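Local coordinates for protein proline iminopeptidase (PDB 3WMR) that hydrolyses amide bonds of polyketide substrates that it meets through a hydrophobic tunnel and, like related peptidases, may release N-terminal proline from peptides, at residues A[33-38]-A[78-83]; A[146-151]-A[258-263]; A[264-269]-A[291-296]. One frame throughout, in Å; residues are numbered along the deposited sequence.

All three contacts belong to one alpha/beta hydrolase domain. Interactions 1 and 2 join strands of the same mixed sheet, their centres about 21 Å apart and on opposite sides of the chain's centre: interaction 1 is the antiparallel pair 33-38 with 78-83, interaction 2 the parallel pair 146-151 with 258-263. Interaction 3 pairs 264-269, which directly follows strand 258-263, with 291-296, and holds Asp266 and His293 of the predicted catalytic triad. Its centre is about 10 Å from that of interaction 2, and the side chain of Asn150 comes within about 3 Å of that of Asp266. The side chain of His293 in turn lies about 4 Å from that of Ser126, the predicted nucleophile.

Interaction 1 of 3, residues A[33-38]-A[78-83]; sequences RTWYRV and HYDQLG
Arg33 meets Leu82 at the start of this contact, its carbonyl O lying 3.9 Å from Leu82 CD1, while its guanidinium group turns to Thr26 on the neighbouring strand 23-29. At Thr34 the side chain divides its two branches. CG2, anti to the backbone N because OG1 sits at chi1 -61°, lies 3.7 Å from Tyr79 CD2 and also reaches the carbonyl O of Asp80, whereas OG1 bonds to Glu106. Trp35 accepts a hydrogen bond of 3.0 Å at its O from Asp80 N, and its CE3 corner approaches Asp80 OD2 with the indole and carboxylate planes turned 28° apart. That carboxylate is held from elsewhere, OD2 by Gly86 N and OD1 by His60 ND1. Tyr36 and Tyr79 form an antiparallel non-hydrogen-bonded pair; their CB atoms are 4.0 Å apart, and the rings then diverge, Tyr79 toward Leu107 and Leu110 of helix 100-113. Arg37 and His78 form the hydrogen-bonded pair, Arg37 N to His78 O and His78 N to Arg37 O both at 2.9 Å. Their side chains run alongside each other, Arg37 CD against His78 CB, with guanidinium and imidazole planes 71° apart. A water lying in the plane of the imidazole, at its edge, is hydrogen-bonded to His78 ND1 at 2.9 Å and donates to Arg37 O, so this carbonyl has two donors. The pairing places strand 32-39 antiparallel beside strand 76-80 in the sheet of the alpha/beta hydrolase fold. The buried polar groups at this contact are satisfied partly across it and partly from outside: His78 uses ND1 for the water and NE2 for Leu63 O, which fixes the turn of its ring, and the Asp80 carboxylate, gripped by two donors, is likely to remain charged beside the indole.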
ATOM      1  N   ARG A  33      -2.272 -10.486 -17.848  1.00 45.47           N
ATOM      2  CA  ARG A  33      -2.886  -9.164 -17.996  1.00 44.38           C
ATOM      3  C   ARG A  33      -2.824  -8.371 -16.681  1.00 42.17           C
ATOM      4  O   ARG A  33      -3.034  -8.937 -15.602  1.00 41.27           O
ATOM      5  CB  ARG A  33      -4.357  -9.306 -18.396  1.00 45.56           C
ATOM      6  CG  ARG A  33      -4.635 -10.238 -19.571  1.00 47.67           C
ATOM      7  CD  ARG A  33      -4.088  -9.713 -20.887  1.00 49.07           C
ATOM      8  NE  ARG A  33      -4.646  -8.406 -21.225  1.00 50.24           N
ATOM      9  CZ  ARG A  33      -4.329  -7.709 -22.312  1.00 50.32           C
ATOM     10  NH1 ARG A  33      -3.466  -8.195 -23.196  1.00 52.37           N
ATOM     11  NH2 ARG A  33      -4.881  -6.519 -22.515  1.00 49.52           N
ATOM     12  N   THR A  34      -2.562  -7.067 -16.782  1.00 40.34           N
ATOM     13  CA  THR A  34      -2.619  -6.148 -15.637  1.00 38.89           C
ATOM     14  C   THR A  34      -3.752  -5.160 -15.855  1.00 38.44           C
ATOM     15  O   THR A  34      -3.766  -4.464 -16.866  1.00 40.54           O
ATOM     16  CB  THR A  34      -1.313  -5.340 -15.485  1.00 37.40           C
ATOM     17  OG1 THR A  34      -0.217  -6.228 -15.260  1.00 37.36           O
ATOM     18  CG2 THR A  34      -1.404  -4.348 -14.324  1.00 36.26           C
ATOM     19  N   TRP A  35      -4.674  -5.077 -14.900  1.00 37.25           N
ATOM     20  CA  TRP A  35      -5.831  -4.183 -14.988  1.00 35.90           C
ATOM     21  C   TRP A  35      -5.535  -2.809 -14.405  1.00 36.25           C
ATOM     22  O   TRP A  35      -4.934  -2.696 -13.329  1.00 34.96           O
ATOM     23  CB  TRP A  35      -7.028  -4.775 -14.245  1.00 36.65           C
ATOM     24  CG  TRP A  35      -8.294  -3.978 -14.411  1.00 36.98           C
ATOM     25  CD1 TRP A  35      -9.255  -4.147 -15.384  1.00 38.19           C
ATOM     26  CD2 TRP A  35      -8.736  -2.882 -13.599  1.00 36.09           C
ATOM     27  NE1 TRP A  35     -10.257  -3.215 -15.226  1.00 37.77           N
ATOM     28  CE2 TRP A  35      -9.970  -2.435 -14.133  1.00 37.11           C
ATOM     29  CE3 TRP A  35      -8.214  -2.234 -12.472  1.00 35.20           C
ATOM     30  CZ2 TRP A  35     -10.682  -1.365 -13.579  1.00 36.89           C
ATOM     31  CZ3 TRP A  35      -8.921  -1.177 -11.922  1.00 34.66           C
ATOM     32  CH2 TRP A  35     -10.146  -0.746 -12.482  1.00 35.93           C
ATOM     33  N   TYR A  36      -6.009  -1.772 -15.097  1.00 36.25           N
ATOM     34  CA  TYR A  36      -5.764  -0.376 -14.714  1.00 36.51           C
ATOM     35  C   TYR A  36      -6.993   0.500 -14.930  1.00 36.69           C
ATOM     36  O   TYR A  36      -7.967   0.111 -15.579  1.00 38.60           O
ATOM     37  CB  TYR A  36      -4.602   0.203 -15.536  1.00 35.64           C
ATOM     38  CG  TYR A  36      -5.017   0.514 -16.961  1.00 37.35           C
ATOM     39  CD1 TYR A  36      -4.971  -0.469 -17.944  1.00 38.66           C
ATOM     40  CD2 TYR A  36      -5.498   1.775 -17.314  1.00 37.12           C
ATOM     41  CE1 TYR A  36      -5.378  -0.209 -19.242  1.00 39.68           C
ATOM     42  CE2 TYR A  36      -5.908   2.046 -18.610  1.00 38.07           C
ATOM     43  CZ  TYR A  36      -5.844   1.046 -19.567  1.00 39.27           C
ATOM     44  OH  TYR A  36      -6.234   1.289 -20.856  1.00 40.01           O
ATOM     45  N   ARG A  37      -6.901   1.718 -14.425  1.00 38.02           N
ATOM     46  CA  ARG A  37      -7.931   2.733 -14.609  1.00 38.07           C
ATOM     47  C   ARG A  37      -7.284   4.126 -14.483  1.00 36.60           C
ATOM     48  O   ARG A  37      -6.505   4.372 -13.552  1.00 35.55           O
ATOM     49  CB  ARG A  37      -9.024   2.503 -13.557  1.00 40.74           C
ATOM     50  CG  ARG A  37      -9.665   3.747 -12.979  1.00 42.21           C
ATOM     51  CD  ARG A  37      -9.889   3.631 -11.484  1.00 42.42           C
ATOM     52  NE  ARG A  37     -11.305   3.655 -11.147  1.00 45.47           N
ATOM     53  CZ  ARG A  37     -12.056   4.749 -11.029  1.00 45.25           C
ATOM     54  NH1 ARG A  37     -11.560   5.963 -11.220  1.00 44.95           N
ATOM     55  NH2 ARG A  37     -13.331   4.618 -10.708  1.00 47.69           N
ATOM     56  N   VAL A  38      -7.604   5.027 -15.411  1.00 34.56           N
ATOM     57  CA  VAL A  38      -7.151   6.416 -15.345  1.00 33.16           C
ATOM     58  C   VAL A  38      -8.324   7.326 -15.014  1.00 34.19           C
ATOM     59  O   VAL A  38      -9.427   7.179 -15.575  1.00 34.64           O
ATOM     60  CB  VAL A  38      -6.527   6.887 -16.675  1.00 32.65           C
ATOM     61  CG1 VAL A  38      -6.038   8.322 -16.550  1.00 32.48           C
ATOM     62  CG2 VAL A  38      -5.392   5.963 -17.105  1.00 32.33           C
ATOM     63  N   HIS A  78      -5.048   4.266 -10.997  1.00 26.33           N
ATOM     64  CA  HIS A  78      -5.243   3.107 -10.121  1.00 26.95           C
ATOM     65  C   HIS A  78      -4.950   1.851 -10.915  1.00 27.06           C
ATOM     66  O   HIS A  78      -5.242   1.800 -12.107  1.00 27.64           O
ATOM     67  CB  HIS A  78      -6.678   3.002  -9.599  1.00 27.35           C
ATOM     68  CG  HIS A  78      -7.032   4.022  -8.567  1.00 26.89           C
ATOM     69  ND1 HIS A  78      -7.374   5.317  -8.889  1.00 26.79           N
ATOM     70  CD2 HIS A  78      -7.144   3.928  -7.224  1.00 26.69           C
ATOM     71  CE1 HIS A  78      -7.658   5.983  -7.786  1.00 26.24           C
ATOM     72  NE2 HIS A  78      -7.526   5.163  -6.762  1.00 25.55           N
ATOM     73  N   TYR A  79      -4.366   0.845 -10.268  1.00 26.95           N
ATOM     74  CA  TYR A  79      -4.263  -0.479 -10.884  1.00 28.06           C
ATOM     75  C   TYR A  79      -4.226  -1.637  -9.882  1.00 28.23           C
ATOM     76  O   TYR A  79      -3.864  -1.466  -8.726  1.00 27.55           O
ATOM     77  CB  TYR A  79      -3.081  -0.542 -11.858  1.00 28.04           C
ATOM     78  CG  TYR A  79      -1.712  -0.853 -11.273  1.00 27.49           C
ATOM     79  CD1 TYR A  79      -0.901   0.160 -10.757  1.00 27.03           C
ATOM     80  CD2 TYR A  79      -1.191  -2.154 -11.302  1.00 27.33           C
ATOM     81  CE1 TYR A  79       0.369  -0.117 -10.261  1.00 25.71           C
ATOM     82  CE2 TYR A  79       0.079  -2.437 -10.803  1.00 27.06           C
ATOM     83  CZ  TYR A  79       0.856  -1.413 -10.281  1.00 26.71           C
ATOM     84  OH  TYR A  79       2.124  -1.674  -9.778  1.00 25.77           O
ATOM     85  N   ASP A  80      -4.629  -2.814 -10.354  1.00 29.20           N
ATOM     86  CA  ASP A  80      -4.586  -4.037  -9.564  1.00 29.60           C
ATOM     87  C   ASP A  80      -3.356  -4.799  -9.957  1.00 29.54           C
ATOM     88  O   ASP A  80      -3.170  -5.132 -11.119  1.00 31.35           O
ATOM     89  CB  ASP A  80      -5.788  -4.930  -9.841  1.00 29.98           C
ATOM     90  CG  ASP A  80      -7.071  -4.376  -9.286  1.00 29.93           C
ATOM     91  OD1 ASP A  80      -7.040  -3.527  -8.368  1.00 29.58           O
ATOM     92  OD2 ASP A  80      -8.115  -4.809  -9.784  1.00 30.27           O
ATOM     93  N   GLN A  81      -2.509  -5.068  -8.981  1.00 29.36           N
ATOM     94  CA  GLN A  81      -1.325  -5.885  -9.180  1.00 30.00           C
ATOM     95  C   GLN A  81      -1.676  -7.332  -9.552  1.00 31.03           C
ATOM     96  O   GLN A  81      -2.770  -7.819  -9.274  1.00 31.57           O
ATOM     97  CB  GLN A  81      -0.441  -5.803  -7.932  1.00 28.68           C
ATOM     98  CG  GLN A  81       0.130  -4.402  -7.754  1.00 27.61           C
ATOM     99  CD  GLN A  81       0.582  -4.092  -6.342  1.00 25.96           C
ATOM    100  OE1 GLN A  81       1.208  -4.919  -5.677  1.00 24.16           O
ATOM    101  NE2 GLN A  81       0.314  -2.865  -5.898  1.00 25.41           N
ATOM    102  N   LEU A  82      -0.741  -8.008 -10.204  1.00 33.68           N
ATOM    103  CA  LEU A  82      -0.988  -9.364 -10.699  1.00 35.04           C
ATOM    104  C   LEU A  82      -1.351 -10.284  -9.554  1.00 34.49           C
ATOM    105  O   LEU A  82      -0.701 -10.266  -8.518  1.00 33.58           O
ATOM    106  CB  LEU A  82       0.245  -9.917 -11.405  1.00 36.49           C
ATOM    107  CG  LEU A  82       0.094 -11.291 -12.071  1.00 38.61           C
ATOM    108  CD1 LEU A  82      -0.812 -11.194 -13.293  1.00 40.19           C
ATOM    109  CD2 LEU A  82       1.452 -11.861 -12.457  1.00 39.41           C
ATOM    110  N   GLY A  83      -2.382 -11.098  -9.764  1.00 35.50           N
ATOM    111  CA  GLY A  83      -2.802 -12.099  -8.792  1.00 34.82           C
ATOM    112  C   GLY A  83      -4.154 -11.804  -8.172  1.00 34.27           C
ATOM    113  O   GLY A  83      -4.787 -12.706  -7.613  1.00 35.38           O
TER
HETATM  114  O   HOH W   1      -7.927   6.131 -11.572  1.00 26.52           O

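Interaction 2 of 3, residues A[146-151]-A[258-263]; sequences LVVANA and TMVLIG
Val148 and Val260 meet in the middle of two adjacent parallel strands of the alpha/beta hydrolase sheet, their side chains crossing at a slant with CG2 against CG2 at 3.8 Å. On the same face Leu146 and Thr258 lie alongside each other and point the same way, Leu146 CD2 being 4.1 Å from Thr258 CG2. Thr258 OG1 turns instead to the carbonyl O of Val256. With an alanine here both branches go, which would probably leave a gap beside Leu146 CD2 and strip Val256 O of its hydroxyl partner. Helix 270-279 packs on this face at Val260. The other face carries Val147, Ala149, Met259 and Leu261, with Tyr310 and Val306 of helix 300-312 against it. Here Met259 runs beside Val147; a bend at its last torsion (chi3 51°) brings CE to 4.1 Å from both Val147 CG1 and Val147 CG2. Backbone bonds alternate between the strands, from Met259 N to Leu146 O, Val148 N to Met259 O and Leu261 N to Val148 O, the last being longer at 3.2 Å. Where the first strand gives way to loop, Asn150 N still donates to Leu261 O at 2.8 Å.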
ATOM      1  N   LEU A 146       8.229  10.538  -4.842  1.00 20.54           N
ATOM      2  CA  LEU A 146       7.723   9.314  -4.240  1.00 20.79           C
ATOM      3  C   LEU A 146       7.004   9.641  -2.953  1.00 20.18           C
ATOM      4  O   LEU A 146       7.553  10.328  -2.079  1.00 20.05           O
ATOM      5  CB  LEU A 146       8.868   8.356  -3.898  1.00 21.11           C
ATOM      6  CG  LEU A 146       8.546   7.121  -3.036  1.00 21.46           C
ATOM      7  CD1 LEU A 146       7.606   6.166  -3.757  1.00 21.35           C
ATOM      8  CD2 LEU A 146       9.860   6.413  -2.659  1.00 21.47           C
ATOM      9  N   VAL A 147       5.804   9.101  -2.806  1.00 20.73           N
ATOM     10  CA  VAL A 147       5.137   9.109  -1.513  1.00 21.01           C
ATOM     11  C   VAL A 147       5.057   7.677  -0.976  1.00 20.19           C
ATOM     12  O   VAL A 147       4.643   6.754  -1.676  1.00 20.16           O
ATOM     13  CB  VAL A 147       3.737   9.712  -1.583  1.00 21.78           C
ATOM     14  CG1 VAL A 147       3.135   9.815  -0.180  1.00 22.23           C
ATOM     15  CG2 VAL A 147       3.799  11.075  -2.255  1.00 23.39           C
ATOM     16  N   VAL A 148       5.490   7.511   0.263  1.00 19.95           N
ATOM     17  CA  VAL A 148       5.365   6.255   0.976  1.00 19.88           C
ATOM     18  C   VAL A 148       4.418   6.513   2.148  1.00 19.86           C
ATOM     19  O   VAL A 148       4.790   7.140   3.148  1.00 19.75           O
ATOM     20  CB  VAL A 148       6.728   5.671   1.433  1.00 20.54           C
ATOM     21  CG1 VAL A 148       7.583   5.366   0.216  1.00 20.40           C
ATOM     22  CG2 VAL A 148       7.452   6.603   2.394  1.00 20.98           C
ATOM     23  N   ALA A 149       3.185   6.038   1.967  1.00 19.84           N
ATOM     24  CA  ALA A 149       2.077   6.286   2.857  1.00 20.27           C
ATOM     25  C   ALA A 149       1.726   5.024   3.629  1.00 20.40           C
ATOM     26  O   ALA A 149       1.419   4.008   3.018  1.00 19.95           O
ATOM     27  CB  ALA A 149       0.866   6.730   2.043  1.00 20.10           C
ATOM     28  N   ASN A 150       1.767   5.095   4.964  1.00 20.96           N
ATOM     29  CA  ASN A 150       1.367   3.977   5.824  1.00 20.85           C
ATOM     30  C   ASN A 150       2.199   2.752   5.512  1.00 19.64           C
ATOM     31  O   ASN A 150       1.715   1.619   5.513  1.00 18.65           O
ATOM     32  CB  ASN A 150      -0.122   3.675   5.660  1.00 21.14           C
ATOM     33  CG  ASN A 150      -0.952   4.939   5.556  1.00 21.70           C
ATOM     34  OD1 ASN A 150      -1.070   5.699   6.521  1.00 24.46           O
ATOM     35  ND2 ASN A 150      -1.477   5.197   4.392  1.00 21.00           N
ATOM     36  N   ALA A 151       3.471   2.996   5.241  1.00 20.08           N
ATOM     37  CA  ALA A 151       4.354   1.943   4.737  1.00 19.25           C
ATOM     38  C   ALA A 151       5.593   1.833   5.584  1.00 20.00           C
ATOM     39  O   ALA A 151       6.323   2.810   5.730  1.00 19.61           O
ATOM     40  CB  ALA A 151       4.725   2.235   3.296  1.00 19.15           C
ATOM     41  N   THR A 258      10.876  12.786  -1.471  1.00 21.78           N
ATOM     42  CA  THR A 258      10.066  11.722  -0.936  1.00 21.61           C
ATOM     43  C   THR A 258       9.256  12.255   0.235  1.00 21.54           C
ATOM     44  O   THR A 258       9.751  13.085   1.017  1.00 22.00           O
ATOM     45  CB  THR A 258      10.962  10.542  -0.505  1.00 21.63           C
ATOM     46  OG1 THR A 258      11.668  10.043  -1.654  1.00 21.24           O
ATOM     47  CG2 THR A 258      10.123   9.412   0.113  1.00 21.84           C
ATOM     48  N   MET A 259       8.004  11.809   0.352  1.00 21.65           N
ATOM     49  CA  MET A 259       7.178  12.184   1.511  1.00 21.36           C
ATOM     50  C   MET A 259       6.742  10.928   2.271  1.00 21.37           C
ATOM     51  O   MET A 259       6.214   9.989   1.660  1.00 20.37           O
ATOM     52  CB  MET A 259       5.932  12.992   1.111  1.00 22.03           C
ATOM     53  CG  MET A 259       5.079  13.381   2.315  1.00 22.07           C
ATOM     54  SD  MET A 259       3.740  14.578   2.042  1.00 23.68           S
ATOM     55  CE  MET A 259       2.927  13.801   0.654  1.00 22.07           C
ATOM     56  N   VAL A 260       6.980  10.920   3.589  1.00 21.38           N
ATOM     57  CA  VAL A 260       6.463   9.884   4.471  1.00 22.15           C
ATOM     58  C   VAL A 260       5.183  10.412   5.100  1.00 22.75           C
ATOM     59  O   VAL A 260       5.200  11.479   5.714  1.00 22.90           O
ATOM     60  CB  VAL A 260       7.455   9.525   5.587  1.00 23.38           C
ATOM     61  CG1 VAL A 260       6.844   8.505   6.547  1.00 23.94           C
ATOM     62  CG2 VAL A 260       8.758   9.001   4.988  1.00 22.53           C
ATOM     63  N   LEU A 261       4.090   9.677   4.922  1.00 22.38           N
ATOM     64  CA  LEU A 261       2.784  10.079   5.419  1.00 23.62           C
ATOM     65  C   LEU A 261       2.201   8.897   6.158  1.00 24.11           C
ATOM     66  O   LEU A 261       1.993   7.838   5.564  1.00 23.26           O
ATOM     67  CB  LEU A 261       1.865  10.487   4.266  1.00 23.71           C
ATOM     68  CG  LEU A 261       0.509  11.123   4.644  1.00 25.10           C
ATOM     69  CD1 LEU A 261       0.108  12.115   3.563  1.00 25.08           C
ATOM     70  CD2 LEU A 261      -0.600  10.100   4.849  1.00 25.61           C
ATOM     71  N   ILE A 262       1.953   9.081   7.454  1.00 24.42           N
ATOM     72  CA  ILE A 262       1.338   8.055   8.275  1.00 24.45           C
ATOM     73  C   ILE A 262       0.233   8.690   9.099  1.00 25.29           C
ATOM     74  O   ILE A 262       0.121   9.936   9.181  1.00 24.99           O
ATOM     75  CB  ILE A 262       2.363   7.358   9.209  1.00 25.18           C
ATOM     76  CG1 ILE A 262       3.012   8.382  10.149  1.00 26.06           C
ATOM     77  CG2 ILE A 262       3.451   6.641   8.409  1.00 24.64           C
ATOM     78  CD1 ILE A 262       3.840   7.765  11.248  1.00 26.22           C
ATOM     79  N   GLY A 263      -0.613   7.844   9.676  1.00 26.14           N
ATOM     80  CA  GLY A 263      -1.580   8.300  10.686  1.00 26.94           C
ATOM     81  C   GLY A 263      -0.953   8.239  12.065  1.00 28.77           C
ATOM     82  O   GLY A 263      -0.073   7.417  12.306  1.00 29.04           O
TER

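Interaction 3 of 3, residues A[264-269]-A[291-296]; sequences RHDEAT and SSHVPH
Glu267 sets a carboxylate oxygen over the face of the His293 ring: OE2 stands 3.1 Å above the plane, over the ring centre, with the carboxylate turned 84° from the imidazole. The contact is the acid-histidine pair of the predicted Ser-His-Asp catalytic triad of an alpha/beta hydrolase, formed by the loop after strand 258-263 and the loop leading into helix 295-298. In Glu267 chi1 48° puts CG between the backbone N and the carbonyl carbon, 3.4 Å from His293 ND1, and the extended chain beyond carries OE2 over the ring. OE2 makes no hydrogen bond to the ring. Glu235 OE1 lies close to it, a second acidic group beside the first.

Asp266 approaches the same ring at its edge. His293 ND1 donates to Asp266 OD1 at 2.8 Å in an almost straight bond, 171° at the hydrogen, with OD1 in the ring plane and met on its syn side. The same oxygen accepts Ala268 N at 2.7 Å from above the carboxylate plane, closing an Asx turn, while OD2 takes Gly263 N. Bonds to both oxygens thus fix the rotation of the carboxylate and aim it at the imidazole of His293, a side chain that in turn lies close to that of Ser126, the predicted nucleophile.

On the N-terminal side of the two triad residues, Ser292 CB packs against His265 CB at 4.0 Å, and Ser292 OG turns to Glu298. The two loops are tied there by His265 N, which donates to Ser291 O at 3.0 Å, in the carbonyl plane.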
ATOM      1  N   ARG A 264      -1.408   9.098  12.980  1.00 30.96           N
ATOM      2  CA  ARG A 264      -0.920   9.082  14.368  1.00 32.76           C
ATOM      3  C   ARG A 264      -1.151   7.702  15.005  1.00 32.42           C
ATOM      4  O   ARG A 264      -0.287   7.187  15.720  1.00 31.10           O
ATOM      5  CB  ARG A 264      -1.592  10.203  15.193  1.00 35.20           C
ATOM      6  CG  ARG A 264      -1.211  10.279  16.682  1.00 37.97           C
ATOM      7  CD  ARG A 264       0.305  10.331  16.924  1.00 39.70           C
ATOM      8  NE  ARG A 264       0.906  11.649  16.663  1.00 42.02           N
ATOM      9  CZ  ARG A 264       2.193  11.876  16.359  1.00 43.18           C
ATOM     10  NH1 ARG A 264       3.077  10.879  16.233  1.00 43.28           N
ATOM     11  NH2 ARG A 264       2.601  13.124  16.150  1.00 43.72           N
ATOM     12  N   HIS A 265      -2.298   7.099  14.692  1.00 32.89           N
ATOM     13  CA  HIS A 265      -2.703   5.792  15.232  1.00 32.78           C
ATOM     14  C   HIS A 265      -2.330   4.600  14.320  1.00 29.58           C
ATOM     15  O   HIS A 265      -2.764   3.477  14.550  1.00 28.37           O
ATOM     16  CB  HIS A 265      -4.217   5.813  15.479  1.00 34.66           C
ATOM     17  CG  HIS A 265      -4.665   6.963  16.326  1.00 38.01           C
ATOM     18  ND1 HIS A 265      -5.481   7.970  15.849  1.00 40.39           N
ATOM     19  CD2 HIS A 265      -4.387   7.283  17.613  1.00 39.51           C
ATOM     20  CE1 HIS A 265      -5.697   8.851  16.810  1.00 40.73           C
ATOM     21  NE2 HIS A 265      -5.044   8.460  17.890  1.00 41.28           N
ATOM     22  N   ASP A 266      -1.509   4.857  13.303  1.00 27.27           N
ATOM     23  CA  ASP A 266      -1.170   3.883  12.273  1.00 25.40           C
ATOM     24  C   ASP A 266      -0.418   2.677  12.849  1.00 23.98           C
ATOM     25  O   ASP A 266       0.476   2.831  13.681  1.00 24.13           O
ATOM     26  CB  ASP A 266      -0.298   4.581  11.220  1.00 25.63           C
ATOM     27  CG  ASP A 266      -0.324   3.916   9.846  1.00 25.49           C
ATOM     28  OD1 ASP A 266      -0.487   2.669   9.714  1.00 24.91           O
ATOM     29  OD2 ASP A 266      -0.115   4.687   8.875  1.00 26.04           O
ATOM     30  N   GLU A 267      -0.799   1.481  12.410  1.00 23.10           N
ATOM     31  CA  GLU A 267       0.059   0.283  12.580  1.00 22.57           C
ATOM     32  C   GLU A 267       1.468   0.504  11.997  1.00 22.93           C
ATOM     33  O   GLU A 267       2.452  -0.079  12.484  1.00 22.89           O
ATOM     34  CB  GLU A 267      -0.590  -0.948  11.948  1.00 22.20           C
ATOM     35  CG  GLU A 267      -1.124  -0.767  10.540  1.00 22.08           C
ATOM     36  CD  GLU A 267      -1.623  -2.051   9.931  1.00 21.86           C
ATOM     37  OE1 GLU A 267      -1.827  -3.032  10.670  1.00 21.61           O
ATOM     38  OE2 GLU A 267      -1.811  -2.079   8.703  1.00 22.68           O
ATOM     39  N   ALA A 268       1.552   1.326  10.948  1.00 22.74           N
ATOM     40  CA  ALA A 268       2.831   1.803  10.434  1.00 24.08           C
ATOM     41  C   ALA A 268       3.300   2.924  11.356  1.00 25.13           C
ATOM     42  O   ALA A 268       3.052   4.116  11.094  1.00 26.18           O
ATOM     43  CB  ALA A 268       2.695   2.272   8.991  1.00 24.01           C
ATOM     44  N   THR A 269       3.924   2.525  12.463  1.00 25.27           N
ATOM     45  CA  THR A 269       4.232   3.441  13.558  1.00 26.36           C
ATOM     46  C   THR A 269       5.415   4.316  13.210  1.00 25.93           C
ATOM     47  O   THR A 269       6.144   4.008  12.259  1.00 26.11           O
ATOM     48  CB  THR A 269       4.604   2.705  14.863  1.00 27.01           C
ATOM     49  OG1 THR A 269       5.771   1.892  14.637  1.00 27.60           O
ATOM     50  CG2 THR A 269       3.438   1.858  15.391  1.00 27.26           C
ATOM     51  N   SER A 291      -5.966   9.846  12.075  1.00 31.74           N
ATOM     52  CA  SER A 291      -5.948   8.743  11.127  1.00 29.64           C
ATOM     53  C   SER A 291      -5.118   7.585  11.694  1.00 28.02           C
ATOM     54  O   SER A 291      -4.274   7.770  12.577  1.00 27.03           O
ATOM     55  CB  SER A 291      -5.349   9.178   9.779  1.00 29.34           C
ATOM     56  OG  SER A 291      -6.111  10.173   9.113  1.00 30.17           O
ATOM     57  N   SER A 292      -5.392   6.396  11.181  1.00 27.27           N
ATOM     58  CA  SER A 292      -4.509   5.251  11.351  1.00 26.95           C
ATOM     59  C   SER A 292      -3.923   4.886   9.990  1.00 26.07           C
ATOM     60  O   SER A 292      -3.096   5.623   9.452  1.00 25.45           O
ATOM     61  CB  SER A 292      -5.248   4.075  12.004  1.00 27.44           C
ATOM     62  OG  SER A 292      -6.337   3.633  11.210  1.00 27.88           O
ATOM     63  N   HIS A 293      -4.346   3.760   9.432  1.00 25.55           N
ATOM     64  CA  HIS A 293      -3.707   3.206   8.242  1.00 24.60           C
ATOM     65  C   HIS A 293      -4.302   3.709   6.935  1.00 24.50           C
ATOM     66  O   HIS A 293      -3.682   3.560   5.872  1.00 23.27           O
ATOM     67  CB  HIS A 293      -3.788   1.672   8.296  1.00 24.15           C
ATOM     68  CG  HIS A 293      -2.782   0.981   7.442  1.00 23.98           C
ATOM     69  ND1 HIS A 293      -1.425   1.068   7.674  1.00 24.43           N
ATOM     70  CD2 HIS A 293      -2.931   0.154   6.385  1.00 23.89           C
ATOM     71  CE1 HIS A 293      -0.781   0.339   6.784  1.00 23.29           C
ATOM     72  NE2 HIS A 293      -1.672  -0.220   5.987  1.00 23.97           N
ATOM     73  N   VAL A 294      -5.492   4.313   6.995  1.00 25.42           N
ATOM     74  CA  VAL A 294      -6.148   4.789   5.784  1.00 25.02           C
ATOM     75  C   VAL A 294      -6.599   6.248   5.889  1.00 25.77           C
ATOM     76  O   VAL A 294      -7.798   6.529   5.793  1.00 25.73           O
ATOM     77  CB  VAL A 294      -7.329   3.877   5.379  1.00 25.85           C
ATOM     78  CG1 VAL A 294      -6.812   2.537   4.884  1.00 25.29           C
ATOM     79  CG2 VAL A 294      -8.316   3.681   6.525  1.00 26.32           C
ATOM     80  N   PRO A 295      -5.637   7.183   6.051  1.00 24.91           N
ATOM     81  CA  PRO A 295      -5.931   8.617   6.208  1.00 25.22           C
ATOM     82  C   PRO A 295      -6.722   9.263   5.055  1.00 26.30           C
ATOM     83  O   PRO A 295      -7.456  10.248   5.263  1.00 27.97           O
ATOM     84  CB  PRO A 295      -4.548   9.256   6.352  1.00 25.14           C
ATOM     85  CG  PRO A 295      -3.576   8.266   5.796  1.00 24.15           C
ATOM     86  CD  PRO A 295      -4.182   6.914   6.028  1.00 24.44           C
ATOM     87  N   HIS A 296      -6.584   8.713   3.856  1.00 25.46           N
ATOM     88  CA  HIS A 296      -7.354   9.163   2.724  1.00 25.97           C
ATOM     89  C   HIS A 296      -8.874   8.935   2.902  1.00 27.41           C
ATOM     90  O   HIS A 296      -9.642   9.486   2.148  1.00 27.30           O
ATOM     91  CB  HIS A 296      -6.869   8.495   1.437  1.00 25.17           C
ATOM     92  CG  HIS A 296      -7.010   7.011   1.430  1.00 25.09           C
ATOM     93  ND1 HIS A 296      -6.139   6.172   2.104  1.00 24.70           N
ATOM     94  CD2 HIS A 296      -7.902   6.208   0.809  1.00 24.65           C
ATOM     95  CE1 HIS A 296      -6.505   4.919   1.913  1.00 24.20           C
ATOM     96  NE2 HIS A 296      -7.565   4.912   1.122  1.00 25.27           N
TER